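Local coordinates for lipoprotein (Mycoplasma mycoides subsp. capri, PDB 7ADK) that probably acts as a surface serine protease of the Mycoplasma immunoglobulin protease family, cleaving host antibody heavy chains, at residues B[621-633]-B[686-698]. Numbering follows the deposited sequence.
Sequences DELKKYNDLDSLY and FKEYETGKGNFFS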
ATOM      1  N   ASP B 621      -8.620  33.152 -19.001  1.00 91.39           N
ATOM      2  CA  ASP B 621      -9.204  31.949 -19.628  1.00 91.39           C
ATOM      3  C   ASP B 621      -8.981  30.634 -18.833  1.00 91.39           C
ATOM      4  O   ASP B 621      -8.769  29.561 -19.394  1.00 91.39           O
ATOM      5  CB  ASP B 621      -8.850  31.849 -21.124  1.00 91.39           C
ATOM      6  CG  ASP B 621      -7.414  31.451 -21.459  1.00 91.39           C
ATOM      7  OD1 ASP B 621      -6.546  31.434 -20.566  1.00 91.39           O
ATOM      8  OD2 ASP B 621      -7.149  31.168 -22.647  1.00 91.39           O
ATOM      9  N   GLU B 622      -9.039  30.696 -17.500  1.00 89.13           N
ATOM     10  CA  GLU B 622      -9.451  29.527 -16.722  1.00 89.13           C
ATOM     11  C   GLU B 622     -10.923  29.219 -16.992  1.00 89.13           C
ATOM     12  O   GLU B 622     -11.292  28.063 -17.147  1.00 89.13           O
ATOM     13  CB  GLU B 622      -9.333  29.771 -15.226  1.00 89.13           C
ATOM     14  CG  GLU B 622      -7.933  29.976 -14.681  1.00 89.13           C
ATOM     15  CD  GLU B 622      -7.974  29.990 -13.153  1.00 89.13           C
ATOM     16  OE1 GLU B 622      -8.872  30.629 -12.566  1.00 89.13           O
ATOM     17  OE2 GLU B 622      -7.134  29.334 -12.514  1.00 89.13           O
ATOM     18  N   LEU B 623     -11.771  30.244 -17.123  1.00 86.07           N
ATOM     19  CA  LEU B 623     -13.063  30.122 -17.784  1.00 86.07           C
ATOM     20  C   LEU B 623     -12.808  29.523 -19.175  1.00 86.07           C
ATOM     21  O   LEU B 623     -11.864  29.927 -19.848  1.00 86.07           O
ATOM     22  CB  LEU B 623     -13.707  31.517 -17.843  1.00 86.07           C
ATOM     23  CG  LEU B 623     -15.128  31.587 -18.428  1.00 86.07           C
ATOM     24  CD1 LEU B 623     -16.195  31.143 -17.445  1.00 86.07           C
ATOM     25  CD2 LEU B 623     -15.444  33.011 -18.820  1.00 86.07           C
ATOM     26  N   LYS B 624     -13.619  28.550 -19.585  1.00 86.33           N
ATOM     27  CA  LYS B 624     -13.426  27.637 -20.729  1.00 86.33           C
ATOM     28  C   LYS B 624     -12.472  26.450 -20.513  1.00 86.33           C
ATOM     29  O   LYS B 624     -12.536  25.510 -21.292  1.00 86.33           O
ATOM     30  CB  LYS B 624     -13.243  28.387 -22.070  1.00 86.33           C
ATOM     31  CG  LYS B 624     -11.812  28.462 -22.622  1.00 86.33           C
ATOM     32  CD  LYS B 624     -11.724  29.392 -23.835  1.00 86.33           C
ATOM     33  CE  LYS B 624     -10.303  29.562 -24.383  1.00 86.33           C
ATOM     34  NZ  LYS B 624      -9.736  28.324 -24.936  1.00 86.33           N
ATOM     35  N   LYS B 625     -11.691  26.404 -19.421  1.00 80.67           N
ATOM     36  CA  LYS B 625     -11.040  25.185 -18.860  1.00 80.67           C
ATOM     37  C   LYS B 625     -11.825  24.622 -17.669  1.00 80.67           C
ATOM     38  O   LYS B 625     -12.037  23.421 -17.600  1.00 80.67           O
ATOM     39  CB  LYS B 625      -9.558  25.477 -18.545  1.00 80.67           C
ATOM     40  CG  LYS B 625      -8.841  24.557 -17.540  1.00 80.67           C
ATOM     41  CD  LYS B 625      -8.623  23.103 -17.957  1.00 80.67           C
ATOM     42  CE  LYS B 625      -7.994  22.348 -16.792  1.00 80.67           C
ATOM     43  NZ  LYS B 625      -7.683  20.949 -17.076  1.00 80.67           N
ATOM     44  N   TYR B 626     -12.366  25.456 -16.784  1.00 85.41           N
ATOM     45  CA  TYR B 626     -13.366  25.034 -15.790  1.00 85.41           C
ATOM     46  C   TYR B 626     -14.611  24.414 -16.444  1.00 85.41           C
ATOM     47  O   TYR B 626     -15.146  23.433 -15.947  1.00 85.41           O
ATOM     48  CB  TYR B 626     -13.824  26.229 -14.949  1.00 85.41           C
ATOM     49  CG  TYR B 626     -12.814  26.880 -14.027  1.00 85.41           C
ATOM     50  CD1 TYR B 626     -12.145  26.117 -13.052  1.00 85.41           C
ATOM     51  CD2 TYR B 626     -12.648  28.276 -14.046  1.00 85.41           C
ATOM     52  CE1 TYR B 626     -11.317  26.747 -12.105  1.00 85.41           C
ATOM     53  CE2 TYR B 626     -11.817  28.908 -13.102  1.00 85.41           C
ATOM     54  CZ  TYR B 626     -11.139  28.144 -12.132  1.00 85.41           C
ATOM     55  OH  TYR B 626     -10.321  28.748 -11.235  1.00 85.41           O
ATOM     56  N   ASN B 627     -15.070  24.999 -17.547  1.00 83.37           N
ATOM     57  CA  ASN B 627     -16.322  24.673 -18.224  1.00 83.37           C
ATOM     58  C   ASN B 627     -16.223  23.482 -19.189  1.00 83.37           C
ATOM     59  O   ASN B 627     -17.214  23.150 -19.839  1.00 83.37           O
ATOM     60  CB  ASN B 627     -16.859  25.929 -18.927  1.00 83.37           C
ATOM     61  CG  ASN B 627     -16.775  27.178 -18.073  1.00 83.37           C
ATOM     62  OD1 ASN B 627     -15.704  27.728 -17.866  1.00 83.37           O
ATOM     63  ND2 ASN B 627     -17.863  27.650 -17.538  1.00 83.37           N
ATOM     64  N   ASP B 628     -15.059  22.837 -19.297  1.00 74.43           N
ATOM     65  CA  ASP B 628     -14.964  21.531 -19.942  1.00 74.43           C
ATOM     66  C   ASP B 628     -15.829  20.515 -19.179  1.00 74.43           C
ATOM     67  O   ASP B 628     -15.834  20.506 -17.947  1.00 74.43           O
ATOM     68  CB  ASP B 628     -13.514  21.029 -19.998  1.00 74.43           C
ATOM     69  CG  ASP B 628     -12.564  21.771 -20.932  1.00 74.43           C
ATOM     70  OD1 ASP B 628     -13.018  22.414 -21.892  1.00 74.43           O
ATOM     71  OD2 ASP B 628     -11.336  21.685 -20.733  1.00 74.43           O
ATOM     72  N   LEU B 629     -16.520  19.632 -19.890  1.00 71.87           N
ATOM     73  CA  LEU B 629     -17.022  18.399 -19.309  1.00 71.87           C
ATOM     74  C   LEU B 629     -15.852  17.472 -18.980  1.00 71.87           C
ATOM     75  O   LEU B 629     -14.789  17.520 -19.585  1.00 71.87           O
ATOM     76  CB  LEU B 629     -18.064  17.735 -20.220  1.00 71.87           C
ATOM     77  CG  LEU B 629     -19.508  18.043 -19.808  1.00 71.87           C
ATOM     78  CD1 LEU B 629     -19.861  19.515 -19.937  1.00 71.87           C
ATOM     79  CD2 LEU B 629     -20.486  17.235 -20.635  1.00 71.87           C
ATOM     80  N   ASP B 630     -16.096  16.694 -17.944  1.00 69.12           N
ATOM     81  CA  ASP B 630     -15.169  15.837 -17.234  1.00 69.12           C
ATOM     82  C   ASP B 630     -15.582  14.395 -17.460  1.00 69.12           C
ATOM     83  O   ASP B 630     -16.766  14.101 -17.544  1.00 69.12           O
ATOM     84  CB  ASP B 630     -15.290  16.127 -15.739  1.00 69.12           C
ATOM     85  CG  ASP B 630     -14.737  17.479 -15.320  1.00 69.12           C
ATOM     86  OD1 ASP B 630     -13.564  17.745 -15.631  1.00 69.12           O
ATOM     87  OD2 ASP B 630     -15.411  18.236 -14.585  1.00 69.12           O
ATOM     88  N   SER B 631     -14.646  13.466 -17.477  1.00 62.75           N
ATOM     89  CA  SER B 631     -14.976  12.078 -17.201  1.00 62.75           C
ATOM     90  C   SER B 631     -14.622  11.766 -15.751  1.00 62.75           C
ATOM     91  O   SER B 631     -13.493  11.969 -15.304  1.00 62.75           O
ATOM     92  CB  SER B 631     -14.299  11.131 -18.181  1.00 62.75           C
ATOM     93  OG  SER B 631     -14.689  11.380 -19.518  1.00 62.75           O
ATOM     94  N   LEU B 632     -15.580  11.249 -15.000  1.00 60.52           N
ATOM     95  CA  LEU B 632     -15.418  10.799 -13.621  1.00 60.52           C
ATOM     96  C   LEU B 632     -15.423   9.284 -13.601  1.00 60.52           C
ATOM     97  O   LEU B 632     -16.373   8.668 -14.067  1.00 60.52           O
ATOM     98  CB  LEU B 632     -16.538  11.322 -12.704  1.00 60.52           C
ATOM     99  CG  LEU B 632     -16.636  12.827 -12.445  1.00 60.52           C
ATOM    100  CD1 LEU B 632     -15.271  13.409 -12.182  1.00 60.52           C
ATOM    101  CD2 LEU B 632     -17.327  13.604 -13.552  1.00 60.52           C
ATOM    102  N   TYR B 633     -14.380   8.682 -13.049  1.00 63.06           N
ATOM    103  CA  TYR B 633     -14.423   7.272 -12.718  1.00 63.06           C
ATOM    104  C   TYR B 633     -13.668   6.920 -11.425  1.00 63.06           C
ATOM    105  O   TYR B 633     -12.744   6.118 -11.454  1.00 63.06           O
ATOM    106  CB  TYR B 633     -14.162   6.347 -13.944  1.00 63.06           C
ATOM    107  CG  TYR B 633     -13.265   6.816 -15.053  1.00 63.06           C
ATOM    108  CD1 TYR B 633     -13.761   7.608 -16.093  1.00 63.06           C
ATOM    109  CD2 TYR B 633     -11.936   6.410 -15.071  1.00 63.06           C
ATOM    110  CE1 TYR B 633     -12.899   8.070 -17.104  1.00 63.06           C
ATOM    111  CE2 TYR B 633     -11.062   6.962 -16.011  1.00 63.06           C
ATOM    112  CZ  TYR B 633     -11.524   7.837 -17.004  1.00 63.06           C
ATOM    113  OH  TYR B 633     -10.640   8.557 -17.758  1.00 63.06           O
ATOM    114  N   PHE B 686      -2.145  22.397  -3.960  1.00 66.11           N
ATOM    115  CA  PHE B 686      -2.560  22.320  -5.365  1.00 66.11           C
ATOM    116  C   PHE B 686      -3.644  23.359  -5.672  1.00 66.11           C
ATOM    117  O   PHE B 686      -4.500  23.640  -4.829  1.00 66.11           O
ATOM    118  CB  PHE B 686      -3.047  20.907  -5.696  1.00 66.11           C
ATOM    119  CG  PHE B 686      -2.033  19.828  -5.402  1.00 66.11           C
ATOM    120  CD1 PHE B 686      -1.040  19.499  -6.341  1.00 66.11           C
ATOM    121  CD2 PHE B 686      -2.059  19.181  -4.160  1.00 66.11           C
ATOM    122  CE1 PHE B 686      -0.078  18.520  -6.038  1.00 66.11           C
ATOM    123  CE2 PHE B 686      -1.095  18.217  -3.853  1.00 66.11           C
ATOM    124  CZ  PHE B 686      -0.103  17.879  -4.790  1.00 66.11           C
ATOM    125  N   LYS B 687      -3.615  23.943  -6.874  1.00 73.49           N
ATOM    126  CA  LYS B 687      -4.581  24.963  -7.303  1.00 73.49           C
ATOM    127  C   LYS B 687      -5.974  24.364  -7.478  1.00 73.49           C
ATOM    128  O   LYS B 687      -6.111  23.238  -7.939  1.00 73.49           O
ATOM    129  CB  LYS B 687      -4.127  25.614  -8.614  1.00 73.49           C
ATOM    130  CG  LYS B 687      -2.773  26.332  -8.558  1.00 73.49           C
ATOM    131  CD  LYS B 687      -2.733  27.536  -7.618  1.00 73.49           C
ATOM    132  CE  LYS B 687      -1.425  28.303  -7.829  1.00 73.49           C
ATOM    133  NZ  LYS B 687      -1.218  29.357  -6.840  1.00 73.49           N
ATOM    134  N   GLU B 688      -7.019  25.128  -7.182  1.00 79.54           N
ATOM    135  CA  GLU B 688      -8.400  24.626  -7.200  1.00 79.54           C
ATOM    136  C   GLU B 688      -8.862  24.120  -8.578  1.00 79.54           C
ATOM    137  O   GLU B 688      -9.705  23.231  -8.628  1.00 79.54           O
ATOM    138  CB  GLU B 688      -9.328  25.697  -6.610  1.00 79.54           C
ATOM    139  CG  GLU B 688     -10.783  25.276  -6.360  1.00 79.54           C
ATOM    140  CD  GLU B 688     -11.789  25.560  -7.479  1.00 79.54           C
ATOM    141  OE1 GLU B 688     -13.000  25.411  -7.229  1.00 79.54           O
ATOM    142  OE2 GLU B 688     -11.407  25.967  -8.594  1.00 79.54           O
ATOM    143  N   TYR B 689      -8.290  24.600  -9.691  1.00 78.82           N
ATOM    144  CA  TYR B 689      -8.578  24.068 -11.030  1.00 78.82           C
ATOM    145  C   TYR B 689      -8.031  22.649 -11.252  1.00 78.82           C
ATOM    146  O   TYR B 689      -8.477  21.953 -12.155  1.00 78.82           O
ATOM    147  CB  TYR B 689      -8.053  25.027 -12.116  1.00 78.82           C
ATOM    148  CG  TYR B 689      -6.542  25.093 -12.283  1.00 78.82           C
ATOM    149  CD1 TYR B 689      -5.842  24.051 -12.925  1.00 78.82           C
ATOM    150  CD2 TYR B 689      -5.826  26.197 -11.792  1.00 78.82           C
ATOM    151  CE1 TYR B 689      -4.441  24.080 -13.019  1.00 78.82           C
ATOM    152  CE2 TYR B 689      -4.425  26.246 -11.912  1.00 78.82           C
ATOM    153  CZ  TYR B 689      -3.729  25.178 -12.503  1.00 78.82           C
ATOM    154  OH  TYR B 689      -2.377  25.199 -12.545  1.00 78.82           O
ATOM    155  N   GLU B 690      -7.030  22.224 -10.481  1.00 74.47           N
ATOM    156  CA  GLU B 690      -6.238  21.016 -10.736  1.00 74.47           C
ATOM    157  C   GLU B 690      -6.882  19.772 -10.110  1.00 74.47           C
ATOM    158  O   GLU B 690      -7.074  18.761 -10.781  1.00 74.47           O
ATOM    159  CB  GLU B 690      -4.809  21.273 -10.223  1.00 74.47           C
ATOM    160  CG  GLU B 690      -3.727  20.460 -10.941  1.00 74.47           C
ATOM    161  CD  GLU B 690      -2.406  21.249 -11.009  1.00 74.47           C
ATOM    162  OE1 GLU B 690      -1.847  21.424 -12.118  1.00 74.47           O
ATOM    163  OE2 GLU B 690      -1.923  21.733  -9.960  1.00 74.47           O
ATOM    164  N   THR B 691      -7.287  19.863  -8.841  1.00 72.88           N
ATOM    165  CA  THR B 691      -8.042  18.814  -8.128  1.00 72.88           C
ATOM    166  C   THR B 691      -9.549  18.869  -8.380  1.00 72.88           C
ATOM    167  O   THR B 691     -10.244  17.888  -8.133  1.00 72.88           O
ATOM    168  CB  THR B 691      -7.790  18.885  -6.611  1.00 72.88           C
ATOM    169  OG1 THR B 691      -8.154  20.152  -6.109  1.00 72.88           O
ATOM    170  CG2 THR B 691      -6.330  18.638  -6.236  1.00 72.88           C
ATOM    171  N   GLY B 692     -10.074  19.994  -8.867  1.00 72.97           N
ATOM    172  CA  GLY B 692     -11.504  20.267  -9.028  1.00 72.97           C
ATOM    173  C   GLY B 692     -12.145  19.784 -10.327  1.00 72.97           C
ATOM    174  O   GLY B 692     -13.228  20.249 -10.659  1.00 72.97           O
ATOM    175  N   LYS B 693     -11.515  18.862 -11.057  1.00 72.41           N
ATOM    176  CA  LYS B 693     -11.927  18.351 -12.377  1.00 72.41           C
ATOM    177  C   LYS B 693     -11.840  16.819 -12.454  1.00 72.41           C
ATOM    178  O   LYS B 693     -11.218  16.168 -11.615  1.00 72.41           O
ATOM    179  CB  LYS B 693     -11.050  19.003 -13.461  1.00 72.41           C
ATOM    180  CG  LYS B 693     -11.168  20.533 -13.590  1.00 72.41           C
ATOM    181  CD  LYS B 693     -12.543  21.053 -14.031  1.00 72.41           C
ATOM    182  CE  LYS B 693     -12.890  20.679 -15.479  1.00 72.41           C
ATOM    183  NZ  LYS B 693     -14.349  20.638 -15.676  1.00 72.41           N
ATOM    184  N   GLY B 694     -12.461  16.225 -13.467  1.00 67.27           N
ATOM    185  CA  GLY B 694     -12.118  14.891 -13.950  1.00 67.27           C
ATOM    186  C   GLY B 694     -10.910  14.908 -14.893  1.00 67.27           C
ATOM    187  O   GLY B 694     -10.129  15.858 -14.926  1.00 67.27           O
ATOM    188  N   ASN B 695     -10.761  13.844 -15.668  1.00 65.95           N
ATOM    189  CA  ASN B 695      -9.867  13.791 -16.821  1.00 65.95           C
ATOM    190  C   ASN B 695     -10.665  13.431 -18.082  1.00 65.95           C
ATOM    191  O   ASN B 695     -11.894  13.479 -18.073  1.00 65.95           O
ATOM    192  CB  ASN B 695      -8.650  12.898 -16.498  1.00 65.95           C
ATOM    193  CG  ASN B 695      -7.759  13.441 -15.393  1.00 65.95           C
ATOM    194  OD1 ASN B 695      -7.314  12.718 -14.525  1.00 65.95           O
ATOM    195  ND2 ASN B 695      -7.452  14.719 -15.341  1.00 65.95           N
ATOM    196  N   PHE B 696      -9.977  13.162 -19.186  1.00 65.72           N
ATOM    197  CA  PHE B 696     -10.550  13.253 -20.527  1.00 65.72           C
ATOM    198  C   PHE B 696     -10.295  11.985 -21.347  1.00 65.72           C
ATOM    199  O   PHE B 696     -10.007  10.914 -20.813  1.00 65.72           O
ATOM    200  CB  PHE B 696      -9.987  14.523 -21.188  1.00 65.72           C
ATOM    201  CG  PHE B 696     -10.091  15.777 -20.345  1.00 65.72           C
ATOM    202  CD1 PHE B 696     -11.298  16.496 -20.315  1.00 65.72           C
ATOM    203  CD2 PHE B 696      -9.000  16.208 -19.565  1.00 65.72           C
ATOM    204  CE1 PHE B 696     -11.416  17.629 -19.498  1.00 65.72           C
ATOM    205  CE2 PHE B 696      -9.117  17.345 -18.754  1.00 65.72           C
ATOM    206  CZ  PHE B 696     -10.332  18.050 -18.715  1.00 65.72           C
ATOM    207  N   PHE B 697     -10.409  12.100 -22.665  1.00 63.08           N
ATOM    208  CA  PHE B 697     -10.066  11.064 -23.630  1.00 63.08           C
ATOM    209  C   PHE B 697      -8.552  10.899 -23.874  1.00 63.08           C
ATOM    210  O   PHE B 697      -7.768  11.837 -23.782  1.00 63.08           O
ATOM    211  CB  PHE B 697     -10.807  11.366 -24.927  1.00 63.08           C
ATOM    212  CG  PHE B 697     -12.312  11.528 -24.820  1.00 63.08           C
ATOM    213  CD1 PHE B 697     -13.095  10.506 -24.257  1.00 63.08           C
ATOM    214  CD2 PHE B 697     -12.932  12.683 -25.326  1.00 63.08           C
ATOM    215  CE1 PHE B 697     -14.488  10.647 -24.185  1.00 63.08           C
ATOM    216  CE2 PHE B 697     -14.327  12.790 -25.308  1.00 63.08           C
ATOM    217  CZ  PHE B 697     -15.098  11.776 -24.727  1.00 63.08           C
ATOM    218  N   SER B 698      -8.140   9.678 -24.183  1.00 68.13           N
ATOM    219  CA  SER B 698      -6.763   9.259 -24.426  1.00 68.13           C
ATOM    220  C   SER B 698      -6.305   9.512 -25.867  1.00 68.13           C
ATOM    221  O   SER B 698      -7.008   9.193 -26.822  1.00 68.13           O
ATOM    222  CB  SER B 698      -6.683   7.772 -24.123  1.00 68.13           C
ATOM    223  OG  SER B 698      -5.367   7.309 -24.182  1.00 68.13           O
TER
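L629 O meets the F696 ring at its edge, near the ring plane and 3.4 Å from CE1, and K625 NZ comes to the edge as well, while D628 CB reaches CE1 obliquely. The Y626 ring leans by CE1 on Y689 CB (3.7 Å), with E688 OE2 approaching the same ring obliquely, its carboxylate turned 70° from the ring plane. Y626 OH gives a weak bond to E622 OE1, and the other oxygen of that carboxylate, OE2, lies obliquely against Y689 CD2. F615 packs edge-to-face with the Y689 ring.

Between these aromatic groups K693 supplies the polar centre. Its chain curls through successive bends (chi2 -64°, chi3 -68°), bringing K693 NZ to Y626 O (2.9 Å), above the carbonyl plane, and to D628 O (2.7 Å). A salt bridge from K693 NZ to D630 OD2 (2.8 Å), weak as a hydrogen bond, completes the grip, so the buried ammonium is held by two carbonyls and a carboxylate that probably favour its charged form. R274 is a second partner of D630 OD2, and OD1 takes weak bonds from both K693 NZ and G694 N.

Beyond this, S631 N donates to N695 O (2.8 Å), answered by a weak return bond. The result is a single antiparallel bridge between two loops, with a lysine clamping the type I turn 625-628; L632 bonds onward to R764 of strand 761-765, within a DUF31 region whose clan PA membership is consistent with a chymotrypsin-like peptidase core.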